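Local coordinates for protein phosphodiesterase (Candida albicans, PDB 6CPU) that is a largely helical metal-binding phosphodiesterase of the HD clan, holding a zinc ion and a magnesium ion in its structure, at residues A[122-125]-A[129-132]; A[135-140]-A[358-363]. One frame throughout, in Å; residues are numbered along the deposited sequence.

How the contacts relate
Contact 1 precedes contact 2 along the chain, and helix 127-135 connects them. Contact 1 sets the end of helix 110-124 against the early part of helix 127-135 across three intervening residues, whereas contact 2 takes the other end of that helix and the loop beyond it to helix 358-363, 218 residues later. Their centres are about 14 Å apart, each about 21 Å from the centre of the chain and on the same side of it. They also touch: G132 O and T137 N, 3.1 Å apart, probably share a hydrogen bond. Helix 127-135 therefore links helix 110-124 to helix 358-363, which belongs to the phosphodiesterase part of the chain.

Contact 1. Residues A[122-125]-A[129-132]; sequences ELLT and SRVG
S129 and R130 reach back from helix 127-135 to three successive carbonyl oxygens around the end of helix 110-124. S129 OG donates a hydrogen bond to L123 O at 2.7 Å and is itself bonded by R141 NH2. The donor meets the carbonyl at a C=O...OG angle of 118° and stands tilted out of the carbonyl plane, while S129 CB is itself 3.3 Å from L123 O. N133 ND2 also bonds L123 O, so two side chains of the second helix serve this oxygen.

R130 makes the longer reach. Its chain bends at chi3 (-62°), which curls the arm round L124 O: R130 CG and CD both pass 3.3 Å from L124 O before R130 NH1 bonds that oxygen at 2.8 Å, with a nearly straight N-H...O angle of 162°. L124 O lies almost in the guanidinium plane. R130 NH1 also reaches T125 O at 2.9 Å, but the bond is strongly bent and weak; N43 ND2 is a second donor to T125 O. The motif is a pair of consecutive helices joined by a short turn, with side chains of the second donating hydrogen bonds to carbonyl oxygens near the end of the first.

The remaining guanidinium nitrogens form salt bridges, NE with D41 and NH2 with D505, so two carboxylates from distant parts of the sequence pair with this buried cation and would be expected to stabilise its charge. Packing is much looser between the aliphatic parts: L124 CD2 comes no closer than 4.3 Å to R130 CG, and the L123 side chain packs also on Y142 and I158. T125 starts away from the second helix and gives its OG1 to K121 O, four residues earlier. On the solvent side, E122 likewise points away, its exposed side chain making no contact with 129-132.

Contact 2. Residues A[135-140]-A[358-363]; sequences TGTTHF and NDFMIK
T137 and F360 approach from opposite directions, the threonine hydroxyl meeting the edge of the phenyl ring. Starting at T137 CB, the first atom of the side chain is 4.1 Å from F360 CZ. There it branches: T137 CG2 sits off the ring plane, 3.8 Å from F360 CE2, and T137 OG1 lies 3.7 Å from F360 CZ, in the ring plane at its edge. With chi1 at 56°, T137 OG1 lies between the backbone N and the carbonyl carbon, from where it donates a hydrogen bond to T135 OG1 at 2.8 Å. F360 presents this edge because its CG is anti to the backbone N (chi1 165°); the ring continues into a stack with F364 and packs on L490 and K491 of helix 470-495.

T135 supplies the other half of the contact. T135 CG2 is 3.7 Å from M361 SD and 4.0 Å from M361 CE, while T135 CB touches M361 SD at 3.9 Å. The thioether of M361 slants across the threonine. M165 of helix 165-173 packs on both residues.

A Schellman motif at G136, phi 70°, closes helix 127-135. This helix end is packed against helix 358-363, whose M361 side chain is about 11 Å from the bound magnesium ion. No hydrogen bond crosses the interface. T135 OG1 accepts from T137 and bonds V131 O in the preceding turn, which implies that the two threonine hydroxyls are engaged with each other and with the V131 carbonyl, on their own side of the contact, leaving methyl groups, sulfur and ring edge to make the joint by van der Waals packing.

Contact 1. Residues A[122-125]-A[129-132]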
ATOM      1  N   GLU A 122      -8.678   3.674 -24.905  1.00 29.64           N
ATOM      2  CA  GLU A 122     -10.069   3.243 -24.774  1.00 31.92           C
ATOM      3  C   GLU A 122     -10.269   2.366 -23.534  1.00 29.27           C
ATOM      4  O   GLU A 122     -11.305   2.432 -22.881  1.00 28.16           O
ATOM      5  CB  GLU A 122     -10.534   2.504 -26.038  1.00 37.12           C
ATOM      6  CG  GLU A 122     -10.906   3.427 -27.199  1.00 43.24           C
ATOM      7  CD  GLU A 122     -10.964   2.726 -28.560  1.00 49.14           C
ATOM      8  OE1 GLU A 122     -11.045   1.472 -28.613  1.00 52.76           O
ATOM      9  OE2 GLU A 122     -10.932   3.439 -29.593  1.00 52.38           O
ATOM     10  N   LEU A 123      -9.257   1.574 -23.192  1.00 25.44           N
ATOM     11  CA  LEU A 123      -9.330   0.679 -22.033  1.00 23.59           C
ATOM     12  C   LEU A 123      -8.924   1.322 -20.699  1.00 21.22           C
ATOM     13  O   LEU A 123      -9.306   0.832 -19.637  1.00 21.89           O
ATOM     14  CB  LEU A 123      -8.474  -0.558 -22.291  1.00 24.49           C
ATOM     15  CG  LEU A 123      -8.962  -1.413 -23.469  1.00 27.43           C
ATOM     16  CD1 LEU A 123      -7.891  -2.399 -23.904  1.00 28.49           C
ATOM     17  CD2 LEU A 123     -10.245  -2.153 -23.114  1.00 27.35           C
ATOM     18  N   LEU A 124      -8.160   2.410 -20.742  1.00 21.05           N
ATOM     19  CA  LEU A 124      -7.648   3.039 -19.523  1.00 20.40           C
ATOM     20  C   LEU A 124      -8.498   4.178 -19.001  1.00 20.05           C
ATOM     21  O   LEU A 124      -8.403   4.516 -17.852  1.00 19.11           O
ATOM     22  CB  LEU A 124      -6.237   3.583 -19.745  1.00 20.84           C
ATOM     23  CG  LEU A 124      -5.144   2.514 -19.831  1.00 20.99           C
ATOM     24  CD1 LEU A 124      -3.866   3.137 -20.368  1.00 21.86           C
ATOM     25  CD2 LEU A 124      -4.887   1.850 -18.497  1.00 21.00           C
ATOM     26  N   THR A 125      -9.303   4.798 -19.860  1.00 20.90           N
ATOM     27  CA  THR A 125      -9.985   6.024 -19.465  1.00 21.51           C
ATOM     28  C   THR A 125     -10.835   5.873 -18.212  1.00 20.61           C
ATOM     29  O   THR A 125     -10.779   6.728 -17.317  1.00 20.79           O
ATOM     30  CB  THR A 125     -10.842   6.569 -20.630  1.00 21.75           C
ATOM     31  OG1 THR A 125      -9.987   6.813 -21.750  1.00 22.84           O
ATOM     32  CG2 THR A 125     -11.550   7.866 -20.237  1.00 22.65           C
ATOM     33  N   SER A 129     -13.338  -0.019 -16.246  1.00 18.21           N
ATOM     34  CA  SER A 129     -12.544  -0.678 -17.291  1.00 18.08           C
ATOM     35  C   SER A 129     -11.152  -1.072 -16.754  1.00 17.97           C
ATOM     36  O   SER A 129     -10.666  -2.183 -17.004  1.00 17.54           O
ATOM     37  CB  SER A 129     -12.379   0.254 -18.485  1.00 18.29           C
ATOM     38  OG  SER A 129     -11.734  -0.367 -19.584  1.00 18.41           O
ATOM     39  N   ARG A 130     -10.525  -0.146 -16.044  1.00 17.27           N
ATOM     40  CA  ARG A 130      -9.161  -0.367 -15.518  1.00 17.72           C
ATOM     41  C   ARG A 130      -9.096  -1.552 -14.552  1.00 18.33           C
ATOM     42  O   ARG A 130      -8.189  -2.392 -14.635  1.00 17.03           O
ATOM     43  CB  ARG A 130      -8.629   0.878 -14.835  1.00 18.15           C
ATOM     44  CG  ARG A 130      -8.237   1.998 -15.773  1.00 17.97           C
ATOM     45  CD  ARG A 130      -7.410   3.074 -15.084  1.00 18.54           C
ATOM     46  NE  ARG A 130      -8.087   3.767 -13.992  1.00 19.54           N
ATOM     47  CZ  ARG A 130      -8.938   4.783 -14.129  1.00 20.16           C
ATOM     48  NH1 ARG A 130      -9.299   5.228 -15.328  1.00 19.78           N
ATOM     49  NH2 ARG A 130      -9.453   5.338 -13.033  1.00 20.29           N
ATOM     50  N   VAL A 131     -10.055  -1.631 -13.638  1.00 16.59           N
ATOM     51  CA  VAL A 131     -10.100  -2.712 -12.666  1.00 17.61           C
ATOM     52  C   VAL A 131     -10.338  -4.045 -13.387  1.00 18.34           C
ATOM     53  O   VAL A 131      -9.738  -5.051 -13.040  1.00 17.69           O
ATOM     54  CB  VAL A 131     -11.155  -2.452 -11.560  1.00 17.09           C
ATOM     55  CG1 VAL A 131     -11.257  -3.644 -10.621  1.00 17.63           C
ATOM     56  CG2 VAL A 131     -10.830  -1.177 -10.783  1.00 17.67           C
ATOM     57  N   GLY A 132     -11.220  -4.050 -14.379  1.00 17.34           N
ATOM     58  CA  GLY A 132     -11.442  -5.253 -15.177  1.00 18.71           C
ATOM     59  C   GLY A 132     -10.176  -5.721 -15.895  1.00 18.19           C
ATOM     60  O   GLY A 132      -9.927  -6.928 -15.982  1.00 18.43           O
TER

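Contact 2. Residues A[135-140]-A[358-363]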
ATOM      1  N   THR A 135      -7.672  -7.288 -13.227  1.00 16.36           N
ATOM      2  CA  THR A 135      -8.140  -8.538 -12.639  1.00 15.94           C
ATOM      3  C   THR A 135      -8.418  -9.626 -13.686  1.00 16.39           C
ATOM      4  O   THR A 135      -8.700 -10.766 -13.313  1.00 16.80           O
ATOM      5  CB  THR A 135      -9.445  -8.327 -11.841  1.00 15.99           C
ATOM      6  OG1 THR A 135     -10.410  -7.729 -12.714  1.00 17.52           O
ATOM      7  CG2 THR A 135      -9.223  -7.449 -10.629  1.00 15.90           C
ATOM      8  N   GLY A 136      -8.381  -9.281 -14.973  1.00 16.69           N
ATOM      9  CA  GLY A 136      -8.650 -10.248 -16.041  1.00 18.10           C
ATOM     10  C   GLY A 136     -10.101 -10.698 -16.119  1.00 18.92           C
ATOM     11  O   GLY A 136     -10.393 -11.815 -16.564  1.00 18.31           O
ATOM     12  N   THR A 137     -11.010  -9.835 -15.676  1.00 20.38           N
ATOM     13  CA  THR A 137     -12.443 -10.209 -15.597  1.00 21.58           C
ATOM     14  C   THR A 137     -13.295  -9.589 -16.700  1.00 24.40           C
ATOM     15  O   THR A 137     -14.487  -9.915 -16.815  1.00 26.06           O
ATOM     16  CB  THR A 137     -13.036  -9.873 -14.215  1.00 20.97           C
ATOM     17  OG1 THR A 137     -12.839  -8.484 -13.914  1.00 20.08           O
ATOM     18  CG2 THR A 137     -12.392 -10.726 -13.140  1.00 20.88           C
ATOM     19  N   THR A 138     -12.701  -8.713 -17.512  1.00 26.64           N
ATOM     20  CA  THR A 138     -13.395  -8.110 -18.664  1.00 30.14           C
ATOM     21  C   THR A 138     -12.717  -8.416 -20.021  1.00 34.74           C
ATOM     22  O   THR A 138     -12.461  -7.507 -20.824  1.00 36.22           O
ATOM     23  CB  THR A 138     -13.528  -6.587 -18.500  1.00 28.53           C
ATOM     24  OG1 THR A 138     -12.236  -6.004 -18.271  1.00 28.43           O
ATOM     25  CG2 THR A 138     -14.455  -6.251 -17.341  1.00 28.15           C
ATOM     26  N   HIS A 139     -12.449  -9.695 -20.280  1.00 40.70           N
ATOM     27  CA  HIS A 139     -11.906 -10.136 -21.582  1.00 45.99           C
ATOM     28  C   HIS A 139     -12.645  -9.505 -22.756  1.00 45.59           C
ATOM     29  O   HIS A 139     -12.026  -9.030 -23.715  1.00 46.16           O
ATOM     30  CB  HIS A 139     -11.982 -11.663 -21.722  1.00 50.93           C
ATOM     31  CG  HIS A 139     -10.878 -12.399 -21.028  1.00 57.80           C
ATOM     32  ND1 HIS A 139      -9.607 -12.502 -21.553  1.00 61.89           N
ATOM     33  CD2 HIS A 139     -10.861 -13.092 -19.863  1.00 61.97           C
ATOM     34  CE1 HIS A 139      -8.850 -13.212 -20.733  1.00 62.96           C
ATOM     35  NE2 HIS A 139      -9.586 -13.581 -19.700  1.00 63.75           N
ATOM     36  N   PHE A 140     -13.973  -9.500 -22.667  1.00 45.99           N
ATOM     37  CA  PHE A 140     -14.834  -9.011 -23.750  1.00 48.09           C
ATOM     38  C   PHE A 140     -14.537  -7.573 -24.202  1.00 47.96           C
ATOM     39  O   PHE A 140     -14.816  -7.220 -25.348  1.00 47.14           O
ATOM     40  CB  PHE A 140     -16.326  -9.180 -23.386  1.00 50.07           C
ATOM     41  CG  PHE A 140     -16.796  -8.290 -22.260  1.00 52.42           C
ATOM     42  CD1 PHE A 140     -17.386  -7.059 -22.531  1.00 54.47           C
ATOM     43  CD2 PHE A 140     -16.660  -8.687 -20.931  1.00 53.23           C
ATOM     44  CE1 PHE A 140     -17.822  -6.239 -21.501  1.00 55.18           C
ATOM     45  CE2 PHE A 140     -17.092  -7.871 -19.899  1.00 53.69           C
ATOM     46  CZ  PHE A 140     -17.675  -6.646 -20.185  1.00 54.15           C
ATOM     47  N   ASN A 358     -11.728 -10.900  -2.393  1.00 19.88           N
ATOM     48  CA  ASN A 358     -11.573 -12.332  -2.675  1.00 21.16           C
ATOM     49  C   ASN A 358     -12.865 -12.923  -3.234  1.00 22.08           C
ATOM     50  O   ASN A 358     -12.842 -13.656  -4.223  1.00 21.23           O
ATOM     51  CB  ASN A 358     -11.083 -13.121  -1.450  1.00 21.02           C
ATOM     52  CG  ASN A 358      -9.593 -12.946  -1.186  1.00 21.73           C
ATOM     53  OD1 ASN A 358      -8.837 -12.579  -2.074  1.00 22.02           O
ATOM     54  ND2 ASN A 358      -9.170 -13.211   0.040  1.00 22.27           N
ATOM     55  N   ASP A 359     -14.004 -12.569  -2.640  1.00 23.50           N
ATOM     56  CA  ASP A 359     -15.285 -13.075  -3.117  1.00 25.71           C
ATOM     57  C   ASP A 359     -15.525 -12.777  -4.595  1.00 23.79           C
ATOM     58  O   ASP A 359     -15.971 -13.654  -5.337  1.00 24.18           O
ATOM     59  CB  ASP A 359     -16.441 -12.531  -2.260  1.00 29.96           C
ATOM     60  CG  ASP A 359     -16.473 -13.149  -0.870  1.00 35.48           C
ATOM     61  OD1 ASP A 359     -15.999 -14.301  -0.717  1.00 42.44           O
ATOM     62  OD2 ASP A 359     -16.970 -12.487   0.074  1.00 43.91           O
ATOM     63  N   PHE A 360     -15.209 -11.561  -5.031  1.00 21.94           N
ATOM     64  CA  PHE A 360     -15.398 -11.188  -6.420  1.00 21.09           C
ATOM     65  C   PHE A 360     -14.462 -11.987  -7.337  1.00 20.78           C
ATOM     66  O   PHE A 360     -14.886 -12.493  -8.368  1.00 19.39           O
ATOM     67  CB  PHE A 360     -15.152  -9.689  -6.618  1.00 21.23           C
ATOM     68  CG  PHE A 360     -14.985  -9.296  -8.040  1.00 20.63           C
ATOM     69  CD1 PHE A 360     -16.085  -9.006  -8.827  1.00 21.36           C
ATOM     70  CD2 PHE A 360     -13.709  -9.260  -8.626  1.00 20.46           C
ATOM     71  CE1 PHE A 360     -15.922  -8.663 -10.149  1.00 21.64           C
ATOM     72  CE2 PHE A 360     -13.551  -8.916  -9.950  1.00 20.50           C
ATOM     73  CZ  PHE A 360     -14.659  -8.617 -10.714  1.00 21.42           C
ATOM     74  N   MET A 361     -13.181 -12.059  -6.957  1.00 20.56           N
ATOM     75  CA  MET A 361     -12.192 -12.762  -7.783  1.00 19.75           C
ATOM     76  C   MET A 361     -12.577 -14.243  -7.934  1.00 20.34           C
ATOM     77  O   MET A 361     -12.448 -14.816  -9.031  1.00 21.41           O
ATOM     78  CB  MET A 361     -10.791 -12.635  -7.185  1.00 19.86           C
ATOM     79  CG  MET A 361     -10.297 -11.204  -6.991  1.00 19.73           C
ATOM     80  SD  MET A 361     -10.030 -10.336  -8.524  1.00 19.85           S
ATOM     81  CE  MET A 361      -8.411 -10.988  -8.956  1.00 20.57           C
ATOM     82  N   ILE A 362     -13.072 -14.842  -6.851  1.00 20.38           N
ATOM     83  CA  ILE A 362     -13.504 -16.249  -6.867  1.00 21.82           C
ATOM     84  C   ILE A 362     -14.751 -16.416  -7.742  1.00 22.65           C
ATOM     85  O   ILE A 362     -14.785 -17.238  -8.664  1.00 21.44           O
ATOM     86  CB  ILE A 362     -13.762 -16.760  -5.438  1.00 21.78           C
ATOM     87  CG1 ILE A 362     -12.450 -16.851  -4.657  1.00 22.41           C
ATOM     88  CG2 ILE A 362     -14.455 -18.122  -5.451  1.00 22.29           C
ATOM     89  CD1 ILE A 362     -12.618 -16.920  -3.152  1.00 22.60           C
ATOM     90  N   LYS A 363     -15.776 -15.618  -7.475  1.00 25.13           N
ATOM     91  CA  LYS A 363     -17.064 -15.832  -8.144  1.00 26.96           C
ATOM     92  C   LYS A 363     -17.000 -15.565  -9.646  1.00 25.75           C
ATOM     93  O   LYS A 363     -17.707 -16.215 -10.412  1.00 25.55           O
ATOM     94  CB  LYS A 363     -18.163 -15.002  -7.468  1.00 30.85           C
ATOM     95  CG  LYS A 363     -18.408 -15.390  -6.011  1.00 34.53           C
ATOM     96  CD  LYS A 363     -19.088 -16.748  -5.846  1.00 39.83           C
ATOM     97  CE  LYS A 363     -19.333 -17.060  -4.372  1.00 42.98           C
ATOM     98  NZ  LYS A 363     -20.102 -18.320  -4.157  1.00 46.64           N
TER